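Local coordinates for pheromone cOB1/lipoprotein, YaeC family (Enterococcus faecalis, PDB 4EF1) that probably binds methionine outside the cell membrane as a lipid-anchored NlpA-family receptor, here holding selenomethionine, and is the precursor of the pheromone cOB1, at residues F58-F63 with V111-R116; T39-P44 with L174-F179; H82-G87 with Y201-A206; G184-K189 with N238-P243. One frame throughout, in Å; residues are numbered along the deposited sequence. Where two conformers were deposited one is given.

A periplasmic-binding-protein fold closes two sheet-bearing lobes over a small ligand, and contacts 1, 2 and 3 all reach the bound selenomethionine, contact 3 from within the six-stranded sheet. Contact 1 brackets the selenium end and one carboxylate oxygen, contact 2 supplies an aromatic wall and two asparagines, and contact 3 holds the amino group and the other carboxylate oxygen. Their centres lie about 9 to 11 Å from one another. Asp113 OD2 of contact 1 takes a probable hydrogen bond from Asn176 ND2 of contact 2, at 2.8 Å. Contact 4 sits further out, its centre about 12 Å from that of contact 3, and joins it through neighbouring strands 75-83 and 242-243.

Contact 1 (F58-F63 with V111-R116); sequences FQHVPF and VSDWPR. With MSE (selenomethionine), chain C.
Ser112 meets the start of helix 61-71 from the short 3-10 turn 111-113: its CB rests 3.9 Å from Pro62 CB, while OG packs 3.3 Å from Phe63 CA. Asp113 follows and carries the polar part of the contact. His60 NE2 donates to Asp113 OD1 over 2.8 Å, leaving close to the ring plane and arriving on the syn side but tilted well out of the carboxylate plane, which is turned 69° from the imidazole. The other ring nitrogen, ND1, accepts from Phe63 N and caps the helix, so both nitrogens are used and the ring's rotation is fixed. Arg116 NH1 forms a salt bridge with the same Asp113 OD1 at 3.1 Å, from the opposite face of the carboxylate to His60. A bend at chi3 (79°) brings this guanidinium to the ligand, where NH1 donates to selenomethionine OXT at 2.9 Å; NE has its own salt bridge with Glu195. The ligand's selenium lies over the His60 face, 3.4 Å from NE2, and its methyl CE sits over the Phe63 ring. Asp113 is thus a second-shell anion that positions a pocket histidine and probably helps balance the arginine holding the ligand carboxylate.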
# COMPACT_ATOMS: atom_id res chain seq x y z
N PHE A 58 1.53 5.57 -5.38
CA PHE A 58 1.35 5.38 -3.94
C PHE A 58 0.21 4.41 -3.56
O PHE A 58 0.20 3.91 -2.44
CB PHE A 58 1.10 6.75 -3.24
CG PHE A 58 -0.33 7.19 -3.27
CD1 PHE A 58 -0.87 7.73 -4.42
CD2 PHE A 58 -1.12 7.07 -2.15
CE1 PHE A 58 -2.19 8.12 -4.46
CE2 PHE A 58 -2.45 7.46 -2.18
CZ PHE A 58 -2.98 7.98 -3.33
N GLN A 59 -0.76 4.19 -4.44
CA GLN A 59 -2.00 3.45 -4.09
C GLN A 59 -2.19 2.17 -4.86
O GLN A 59 -1.72 2.04 -5.99
CB GLN A 59 -3.22 4.33 -4.35
CG GLN A 59 -3.52 4.66 -5.81
CD GLN A 59 -4.46 5.84 -6.02
OE1 GLN A 59 -5.48 5.98 -5.33
NE2 GLN A 59 -4.12 6.71 -7.00
N HIS A 60 -2.97 1.25 -4.26
CA HIS A 60 -3.43 0.04 -4.89
C HIS A 60 -4.82 0.24 -5.49
O HIS A 60 -5.44 1.26 -5.21
CB HIS A 60 -3.36 -1.17 -3.94
CG HIS A 60 -4.04 -0.99 -2.58
ND1 HIS A 60 -5.37 -0.74 -2.45
CD2 HIS A 60 -3.55 -1.19 -1.30
CE1 HIS A 60 -5.70 -0.68 -1.13
NE2 HIS A 60 -4.60 -0.96 -0.42
N VAL A 61 -5.27 -0.68 -6.33
CA VAL A 61 -6.53 -0.55 -7.09
C VAL A 61 -7.80 -0.43 -6.22
O VAL A 61 -8.64 0.41 -6.48
CB VAL A 61 -6.71 -1.64 -8.19
CG1 VAL A 61 -8.10 -1.57 -8.85
CG2 VAL A 61 -5.62 -1.49 -9.26
N PRO A 62 -7.93 -1.26 -5.17
CA PRO A 62 -9.12 -1.05 -4.33
C PRO A 62 -9.19 0.36 -3.69
O PRO A 62 -10.27 0.97 -3.64
CB PRO A 62 -9.01 -2.18 -3.30
CG PRO A 62 -8.22 -3.25 -3.98
CD PRO A 62 -7.21 -2.50 -4.83
N PHE A 63 -8.05 0.91 -3.27
CA PHE A 63 -8.01 2.25 -2.72
C PHE A 63 -8.37 3.26 -3.84
O PHE A 63 -9.16 4.16 -3.63
CB PHE A 63 -6.63 2.57 -2.16
CG PHE A 63 -6.55 3.93 -1.52
CD1 PHE A 63 -6.30 5.04 -2.28
CD2 PHE A 63 -6.72 4.08 -0.15
CE1 PHE A 63 -6.24 6.31 -1.70
CE2 PHE A 63 -6.66 5.34 0.44
CZ PHE A 63 -6.41 6.46 -0.33
N VAL A 111 -10.89 1.93 4.40
CA VAL A 111 -11.76 0.75 4.34
C VAL A 111 -11.27 -0.31 3.37
O VAL A 111 -11.47 -1.53 3.59
CB VAL A 111 -13.26 1.14 4.05
CG1 VAL A 111 -13.81 2.14 5.07
CG2 VAL A 111 -13.41 1.71 2.69
N SER A 112 -10.59 0.12 2.30
CA SER A 112 -10.09 -0.84 1.34
C SER A 112 -8.95 -1.75 1.87
O SER A 112 -8.65 -2.75 1.24
CB SER A 112 -9.72 -0.18 0.01
OG SER A 112 -8.62 0.69 0.11
N ASP A 113 -8.32 -1.41 3.00
CA ASP A 113 -7.31 -2.28 3.65
C ASP A 113 -7.95 -3.21 4.69
O ASP A 113 -7.27 -4.08 5.22
CB ASP A 113 -6.20 -1.47 4.34
CG ASP A 113 -5.18 -0.89 3.37
OD1 ASP A 113 -4.94 -1.49 2.30
OD2 ASP A 113 -4.56 0.14 3.72
N TRP A 114 -9.21 -3.02 5.00
CA TRP A 114 -9.89 -3.85 6.03
C TRP A 114 -9.90 -5.32 5.71
O TRP A 114 -9.63 -6.10 6.60
CB TRP A 114 -11.30 -3.37 6.35
CG TRP A 114 -11.36 -2.00 6.98
CD1 TRP A 114 -10.29 -1.18 7.36
CD2 TRP A 114 -12.55 -1.27 7.38
NE1 TRP A 114 -10.74 -0.04 7.94
CE2 TRP A 114 -12.08 -0.02 7.97
CE3 TRP A 114 -13.91 -1.51 7.30
CZ2 TRP A 114 -12.95 0.92 8.47
CZ3 TRP A 114 -14.77 -0.55 7.77
CH2 TRP A 114 -14.31 0.65 8.34
N PRO A 115 -10.18 -5.69 4.45
CA PRO A 115 -10.11 -7.10 4.09
C PRO A 115 -8.76 -7.80 4.33
O PRO A 115 -8.73 -9.03 4.47
CB PRO A 115 -10.44 -7.10 2.60
CG PRO A 115 -11.32 -5.90 2.39
CD PRO A 115 -10.67 -4.88 3.30
N ARG A 116 -7.70 -7.03 4.33
CA ARG A 116 -6.34 -7.53 4.50
C ARG A 116 -6.08 -8.00 5.94
O ARG A 116 -5.49 -9.04 6.14
CB ARG A 116 -5.35 -6.46 4.09
CG ARG A 116 -5.55 -5.89 2.68
CD ARG A 116 -4.58 -4.82 2.27
NE ARG A 116 -3.26 -5.31 1.84
CZ ARG A 116 -2.26 -4.52 1.50
NH1 ARG A 116 -2.43 -3.19 1.45
NH2 ARG A 116 -1.11 -5.04 1.12
N MSE C . 1.69 1.40 -0.15
CA MSE C . 0.35 1.03 0.46
C MSE C . 0.09 -0.48 0.48
O MSE C . 0.37 -1.16 -0.52
OXT MSE C . -0.47 -1.01 1.47
CB MSE C . -0.80 1.77 -0.22
CG MSE C . -2.18 1.59 0.44
SE MSE C . -3.57 2.32 -0.68
CE MSE C . -3.14 4.26 -0.53

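Contact 2 (T39-P44 with L174-F179); sequences TDYVLP and LINSNF. With MSE (selenomethionine), chain C.
Tyr41 reaches across to the 174-179 segment with its hydroxyl leading, and most of the contact gathers round its ring. With CG anti to its carbonyl carbon (chi1 -69°), the side chain runs out to Asn178, where OH donates to OD1 over 2.6 Å in the carbonyl plane, on a lone pair, the amide meeting the ring at its edge. Phe179 is the second main partner: its CE2 comes within 3.4 Å of Tyr41 CZ, yet the two rings are offset, with little ring over ring, centroids 5.2 Å apart and planes 28° from parallel. Its CE1 also approaches the backbone O of Thr39 at 3.6 Å, with that oxygen near the phenyl plane. This is one wall of the ligand cleft in a periplasmic-binding-protein fold, made by the loop before helix 43-50 and the start of helix 177-182. Selenomethionine places its methyl CE over one face of the Tyr41 ring, 3.3 Å from CD2. Asn176, whose CB lies against the tyrosine hydroxyl, donates through ND2 to ligand OXT at 2.9 Å and also to Asp113. Asn178 OD1, already holding the tyrosine, receives a second, weak bond from the ligand amino nitrogen at 3.3 Å.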
# COMPACT_ATOMS: atom_id res chain seq x y z
N THR A 39 3.24 12.58 2.34
CA THR A 39 3.23 11.78 3.57
C THR A 39 1.86 11.16 3.89
O THR A 39 1.73 10.48 4.90
CB THR A 39 3.66 12.69 4.75
OG1 THR A 39 2.74 13.78 4.89
CG2 THR A 39 5.06 13.28 4.49
N ASP A 40 0.87 11.36 3.00
CA ASP A 40 -0.49 10.87 3.25
C ASP A 40 -1.07 10.19 2.02
O ASP A 40 -0.38 10.00 1.01
CB ASP A 40 -1.38 12.04 3.66
CG ASP A 40 -1.70 12.93 2.50
OD1 ASP A 40 -0.76 13.27 1.75
OD2 ASP A 40 -2.87 13.19 2.29
N TYR A 41 -2.35 9.80 2.11
CA TYR A 41 -3.00 9.09 1.03
C TYR A 41 -4.12 9.88 0.33
O TYR A 41 -4.77 9.35 -0.55
CB TYR A 41 -3.57 7.72 1.52
CG TYR A 41 -2.62 6.59 1.92
CD1 TYR A 41 -1.26 6.63 1.64
CD2 TYR A 41 -3.13 5.44 2.57
CE1 TYR A 41 -0.43 5.59 2.00
CE2 TYR A 41 -2.29 4.41 2.91
CZ TYR A 41 -0.95 4.49 2.64
OH TYR A 41 -0.10 3.45 2.97
N VAL A 42 -4.26 11.16 0.67
CA VAL A 42 -5.26 12.04 0.11
C VAL A 42 -4.60 13.01 -0.87
O VAL A 42 -4.98 13.06 -2.03
CB VAL A 42 -6.02 12.79 1.23
CG1 VAL A 42 -6.94 13.85 0.67
CG2 VAL A 42 -6.81 11.77 2.10
N LEU A 43 -3.58 13.74 -0.41
CA LEU A 43 -2.95 14.80 -1.20
C LEU A 43 -2.38 14.39 -2.57
O LEU A 43 -2.50 15.18 -3.50
CB LEU A 43 -1.93 15.60 -0.38
CG LEU A 43 -2.50 16.52 0.74
CD1 LEU A 43 -1.34 17.24 1.43
CD2 LEU A 43 -3.51 17.57 0.24
N PRO A 44 -1.79 13.20 -2.69
CA PRO A 44 -1.33 12.75 -4.03
C PRO A 44 -2.42 12.64 -5.09
O PRO A 44 -2.16 12.90 -6.28
CB PRO A 44 -0.69 11.40 -3.78
CG PRO A 44 -0.57 11.25 -2.31
CD PRO A 44 -1.49 12.19 -1.64
N LEU A 174 -2.14 -2.85 12.39
CA LEU A 174 -1.87 -3.02 10.93
C LEU A 174 -1.18 -1.75 10.38
O LEU A 174 -1.74 -0.68 10.48
CB LEU A 174 -3.16 -3.26 10.15
CG LEU A 174 -3.06 -3.82 8.71
CD1 LEU A 174 -2.73 -5.34 8.71
CD2 LEU A 174 -4.34 -3.53 7.96
N ILE A 175 0.02 -1.87 9.84
CA ILE A 175 0.79 -0.74 9.34
C ILE A 175 1.07 -0.99 7.85
O ILE A 175 1.66 -2.01 7.53
CB ILE A 175 2.14 -0.57 10.07
CG1 ILE A 175 1.95 -0.50 11.61
CG2 ILE A 175 2.85 0.63 9.50
CD1 ILE A 175 3.24 -0.41 12.39
N ASN A 176 0.66 -0.09 6.95
CA ASN A 176 0.99 -0.25 5.53
C ASN A 176 2.53 -0.26 5.43
O ASN A 176 3.22 0.52 6.10
CB ASN A 176 0.41 0.86 4.63
CG ASN A 176 -1.10 0.94 4.68
OD1 ASN A 176 -1.65 1.66 5.53
ND2 ASN A 176 -1.77 0.29 3.73
N SER A 177 3.07 -1.13 4.60
CA SER A 177 4.54 -1.34 4.53
C SER A 177 5.35 -0.11 4.17
O SER A 177 6.46 0.01 4.65
CB SER A 177 4.88 -2.49 3.61
OG SER A 177 4.30 -3.68 4.09
N ASN A 178 4.78 0.79 3.36
CA ASN A 178 5.48 2.03 3.01
C ASN A 178 5.84 2.82 4.26
O ASN A 178 6.99 3.25 4.43
CB ASN A 178 4.69 2.87 1.97
CG ASN A 178 3.48 3.55 2.52
OD1 ASN A 178 2.44 2.92 2.68
ND2 ASN A 178 3.61 4.86 2.84
N PHE A 179 4.90 2.90 5.18
CA PHE A 179 5.14 3.58 6.46
C PHE A 179 6.05 2.76 7.39
O PHE A 179 6.96 3.31 8.04
CB PHE A 179 3.81 3.92 7.15
CG PHE A 179 2.95 4.86 6.40
CD1 PHE A 179 3.41 6.11 6.03
CD2 PHE A 179 1.63 4.53 6.08
CE1 PHE A 179 2.59 6.98 5.32
CE2 PHE A 179 0.82 5.39 5.39
CZ PHE A 179 1.29 6.62 5.02
N MSE C . 1.69 1.40 -0.15
CA MSE C . 0.35 1.03 0.46
C MSE C . 0.09 -0.48 0.48
O MSE C . 0.37 -1.16 -0.52
OXT MSE C . -0.47 -1.01 1.47
CB MSE C . -0.80 1.77 -0.22
CG MSE C . -2.18 1.59 0.44
SE MSE C . -3.57 2.32 -0.68
CE MSE C . -3.14 4.26 -0.53

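Contact 3 (H82-G87 with Y201-A206); sequences HLEPVG and YANIIA. With MSE (selenomethionine), chain C.
An antiparallel beta bridge joins strand 75-83 to strand 203-208 at His82 and Asn203 in the six-stranded mixed sheet, and the chain beyond it opens straight into the ligand pocket of this periplasmic-binding-protein fold. The two residues form a hydrogen-bonded pair, with Asn203 N donating to His82 O over a short 2.6 Å. Their side chains lie on the same face of the sheet, where Asn203 CB makes a CH-pi contact over the imidazole, 3.9 Å from its centroid. Leu83 CD2 packs tightly against Ala202 CB at 3.3 Å. His82 NE2 donates to Glu84 OE2 almost straight (168°) and in the ring plane, meeting OE2 on its anti side close to the carboxylate plane, while ND1 is engaged by Tyr57. Held this way, Glu84 turns OE1 to the amino group of selenomethionine, 2.8 Å from its N. Asn203 grips both ends of the amino acid head, since OD1 accepts from that same N and ND2 donates to ligand O; OD1 is shared with His15 as well. One water accepts from Glu84 N and lies within donating distance of Tyr201 O and, at 2.6 Å, of selenomethionine O, with more acceptors near it than protons to give.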
# COMPACT_ATOMS: atom_id res chain seq x y z
N HIS A 82 4.24 -2.86 -8.07
CA HIS A 82 4.70 -3.69 -6.95
C HIS A 82 3.66 -3.94 -5.89
O HIS A 82 2.74 -3.18 -5.76
CB HIS A 82 5.92 -3.06 -6.29
CG HIS A 82 5.61 -1.89 -5.37
ND1 HIS A 82 5.66 -0.61 -5.78
CD2 HIS A 82 5.30 -1.85 -4.02
CE1 HIS A 82 5.40 0.19 -4.78
NE2 HIS A 82 5.15 -0.57 -3.68
N LEU A 83 3.92 -4.97 -5.06
CA LEU A 83 3.08 -5.37 -3.91
C LEU A 83 3.83 -5.08 -2.60
O LEU A 83 5.09 -5.15 -2.53
CB LEU A 83 2.83 -6.89 -3.94
CG LEU A 83 2.45 -7.60 -5.23
CD1 LEU A 83 2.19 -9.09 -5.04
CD2 LEU A 83 1.23 -6.91 -5.85
N GLU A 84 3.05 -4.78 -1.56
CA GLU A 84 3.57 -4.58 -0.20
C GLU A 84 2.73 -5.44 0.78
O GLU A 84 1.78 -4.92 1.39
CB GLU A 84 3.39 -3.11 0.19
CG GLU A 84 4.23 -2.17 -0.58
CD GLU A 84 4.07 -0.72 -0.13
OE1 GLU A 84 3.46 -0.41 0.97
OE2 GLU A 84 4.57 0.10 -0.91
N PRO A 85 3.08 -6.74 0.91
CA PRO A 85 2.39 -7.61 1.86
C PRO A 85 2.35 -6.93 3.21
O PRO A 85 3.40 -6.54 3.75
CB PRO A 85 3.26 -8.88 1.88
CG PRO A 85 3.96 -8.86 0.57
CD PRO A 85 4.23 -7.41 0.30
N VAL A 86 1.13 -6.69 3.70
CA VAL A 86 0.91 -5.89 4.89
C VAL A 86 1.03 -6.75 6.16
O VAL A 86 0.64 -7.93 6.22
CB VAL A 86 -0.46 -5.19 4.81
CG1 VAL A 86 -1.59 -6.21 4.96
CG2 VAL A 86 -0.57 -4.04 5.81
N GLY A 87 1.61 -6.15 7.19
CA GLY A 87 1.76 -6.81 8.48
C GLY A 87 1.00 -6.22 9.65
O GLY A 87 0.64 -5.03 9.65
N TYR A 201 -3.59 -6.08 -4.19
CA TYR A 201 -3.10 -4.84 -3.60
C TYR A 201 -1.81 -4.32 -4.24
O TYR A 201 -1.06 -3.62 -3.59
CB TYR A 201 -2.96 -4.99 -2.07
CG TYR A 201 -4.29 -5.37 -1.50
CD1 TYR A 201 -5.32 -4.43 -1.42
CD2 TYR A 201 -4.59 -6.72 -1.18
CE1 TYR A 201 -6.59 -4.80 -1.00
CE2 TYR A 201 -5.83 -7.08 -0.71
CZ TYR A 201 -6.82 -6.12 -0.62
OH TYR A 201 -8.03 -6.49 -0.20
N ALA A 202 -1.60 -4.59 -5.51
CA ALA A 202 -0.44 -4.03 -6.25
C ALA A 202 -0.58 -2.50 -6.29
O ALA A 202 -1.67 -1.97 -6.48
CB ALA A 202 -0.34 -4.62 -7.68
N ASN A 203 0.52 -1.82 -6.05
CA ASN A 203 0.57 -0.37 -6.11
C ASN A 203 0.76 0.04 -7.57
O ASN A 203 1.60 -0.54 -8.28
CB ASN A 203 1.69 0.18 -5.25
CG ASN A 203 1.35 0.18 -3.77
OD1 ASN A 203 1.80 1.05 -3.00
ND2 ASN A 203 0.53 -0.80 -3.35
N ILE A 204 0.04 1.09 -7.98
CA ILE A 204 -0.03 1.47 -9.39
C ILE A 204 0.51 2.87 -9.69
O ILE A 204 0.70 3.72 -8.80
CB ILE A 204 -1.49 1.43 -9.93
CG1 ILE A 204 -2.39 2.50 -9.28
CG2 ILE A 204 -2.12 0.05 -9.82
CD1 ILE A 204 -3.81 2.50 -9.81
N ILE A 205 0.70 3.10 -10.99
CA ILE A 205 0.90 4.46 -11.50
C ILE A 205 -0.49 4.89 -11.93
O ILE A 205 -1.11 4.21 -12.70
CB ILE A 205 1.82 4.52 -12.71
CG1 ILE A 205 3.22 4.01 -12.35
CG2 ILE A 205 1.89 5.95 -13.27
CD1 ILE A 205 3.92 4.85 -11.30
N ALA A 206 -0.93 6.04 -11.45
CA ALA A 206 -2.26 6.59 -11.84
C ALA A 206 -2.03 7.93 -12.54
O ALA A 206 -1.18 8.66 -12.15
CB ALA A 206 -3.13 6.75 -10.60
N MSE C . 1.69 1.40 -0.15
CA MSE C . 0.35 1.03 0.46
C MSE C . 0.09 -0.48 0.48
O MSE C . 0.37 -1.16 -0.52
OXT MSE C . -0.47 -1.01 1.47
CB MSE C . -0.80 1.77 -0.22
CG MSE C . -2.18 1.59 0.44
SE MSE C . -3.57 2.32 -0.68
CE MSE C . -3.14 4.26 -0.53
O HOH W 1 0.36 -3.66 -1.32

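Contact 4 (G184-K189 with N238-P243); sequences GLNPKK and NGAIVP
A capped helix start meets the turn leading into an edge strand here, outside the ligand pocket, the Pro187 side chain about 10 Å from selenomethionine. Pro187 opens the short, weakly bonded helix 187-190, and its ring carbon CD rests 3.8 Å from Ala240 CB, with CG only slightly further off. The methyl belongs to the turn that precedes strand 242-243, an edge strand of the six-stranded sheet. The proline ring also touches Ser177 and Val181 of helix 177-182. Asn186 sits at the N-cap position, OD1 accepting from Lys188 N at 3.1 Å from a direction well above the amide plane (53°). Lys188 then folds along the turn: CD lies 3.5 Å from Gly239 O, and a kink about the CG-CD bond (chi3 78°) leaves NZ 3.7 Å from Asn238 O. Gly239 has a positive phi (86°), a backbone shape that suits glycine, and Lys188 lies close against it. No hydrogen bond crosses between the two segments, and what joins them is van der Waals contact of a proline with a methyl and of a lysine's aliphatic carbons with backbone.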
# COMPACT_ATOMS: atom_id res chain seq x y z
N GLY A 184 11.85 1.98 9.74
CA GLY A 184 12.85 0.98 10.07
C GLY A 184 12.34 -0.39 10.44
O GLY A 184 13.09 -1.19 10.97
N LEU A 185 11.06 -0.67 10.18
CA LEU A 185 10.52 -1.98 10.40
C LEU A 185 10.72 -2.83 9.13
O LEU A 185 10.61 -2.32 8.01
CB LEU A 185 9.03 -1.92 10.75
CG LEU A 185 8.65 -1.24 12.07
CD1 LEU A 185 7.14 -1.07 12.19
CD2 LEU A 185 9.22 -1.96 13.29
N ASN A 186 11.03 -4.10 9.31
CA ASN A 186 11.12 -5.06 8.19
C ASN A 186 9.91 -5.97 8.30
O ASN A 186 9.89 -6.80 9.20
CB ASN A 186 12.39 -5.87 8.28
CG ASN A 186 12.53 -6.88 7.16
OD1 ASN A 186 11.64 -7.08 6.29
ND2 ASN A 186 13.67 -7.52 7.16
N PRO A 187 8.92 -5.82 7.40
CA PRO A 187 7.71 -6.65 7.43
C PRO A 187 7.95 -8.16 7.50
O PRO A 187 7.25 -8.84 8.25
CB PRO A 187 7.00 -6.27 6.13
CG PRO A 187 7.38 -4.85 5.93
CD PRO A 187 8.82 -4.79 6.34
N LYS A 188 8.97 -8.66 6.79
CA LYS A 188 9.22 -10.10 6.76
C LYS A 188 9.89 -10.68 8.00
O LYS A 188 10.00 -11.89 8.11
CB LYS A 188 10.00 -10.48 5.50
CG LYS A 188 9.19 -10.31 4.24
CD LYS A 188 9.93 -10.66 2.98
CE LYS A 188 10.04 -12.17 2.74
NZ LYS A 188 11.28 -12.43 1.96
N LYS A 189 10.35 -9.81 8.91
CA LYS A 189 11.00 -10.22 10.13
C LYS A 189 10.30 -9.69 11.38
O LYS A 189 10.12 -10.44 12.33
CB LYS A 189 12.49 -9.76 10.04
N ASN A 238 14.85 -6.44 0.68
CA ASN A 238 14.90 -7.86 1.01
C ASN A 238 13.59 -8.60 0.93
O ASN A 238 13.25 -9.35 1.84
CB ASN A 238 15.62 -8.05 2.35
CG ASN A 238 17.11 -7.77 2.23
OD1 ASN A 238 17.63 -6.82 2.81
ND2 ASN A 238 17.80 -8.57 1.40
N GLY A 239 12.84 -8.38 -0.15
CA GLY A 239 11.59 -9.06 -0.36
C GLY A 239 10.35 -8.47 0.25
O GLY A 239 9.27 -8.96 -0.03
N ALA A 240 10.45 -7.43 1.08
CA ALA A 240 9.25 -6.79 1.63
C ALA A 240 8.46 -6.03 0.55
O ALA A 240 7.23 -5.87 0.66
CB ALA A 240 9.62 -5.87 2.79
N ILE A 241 9.16 -5.59 -0.49
CA ILE A 241 8.55 -4.89 -1.64
C ILE A 241 8.69 -5.87 -2.81
O ILE A 241 9.80 -6.27 -3.16
CB ILE A 241 9.24 -3.53 -1.92
CG1 ILE A 241 9.33 -2.65 -0.63
CG2 ILE A 241 8.51 -2.78 -3.05
CD1 ILE A 241 8.03 -2.28 0.08
N VAL A 242 7.57 -6.25 -3.41
CA VAL A 242 7.57 -7.39 -4.37
C VAL A 242 7.17 -6.84 -5.75
O VAL A 242 6.00 -6.47 -5.96
CB VAL A 242 6.56 -8.50 -3.96
CG1 VAL A 242 6.53 -9.61 -5.01
CG2 VAL A 242 6.82 -9.03 -2.54
N PRO A 243 8.14 -6.73 -6.66
CA PRO A 243 7.82 -6.25 -8.01
C PRO A 243 6.82 -7.16 -8.70
O PRO A 243 6.86 -8.41 -8.50
CB PRO A 243 9.18 -6.29 -8.72
CG PRO A 243 10.20 -6.26 -7.64
CD PRO A 243 9.58 -7.04 -6.51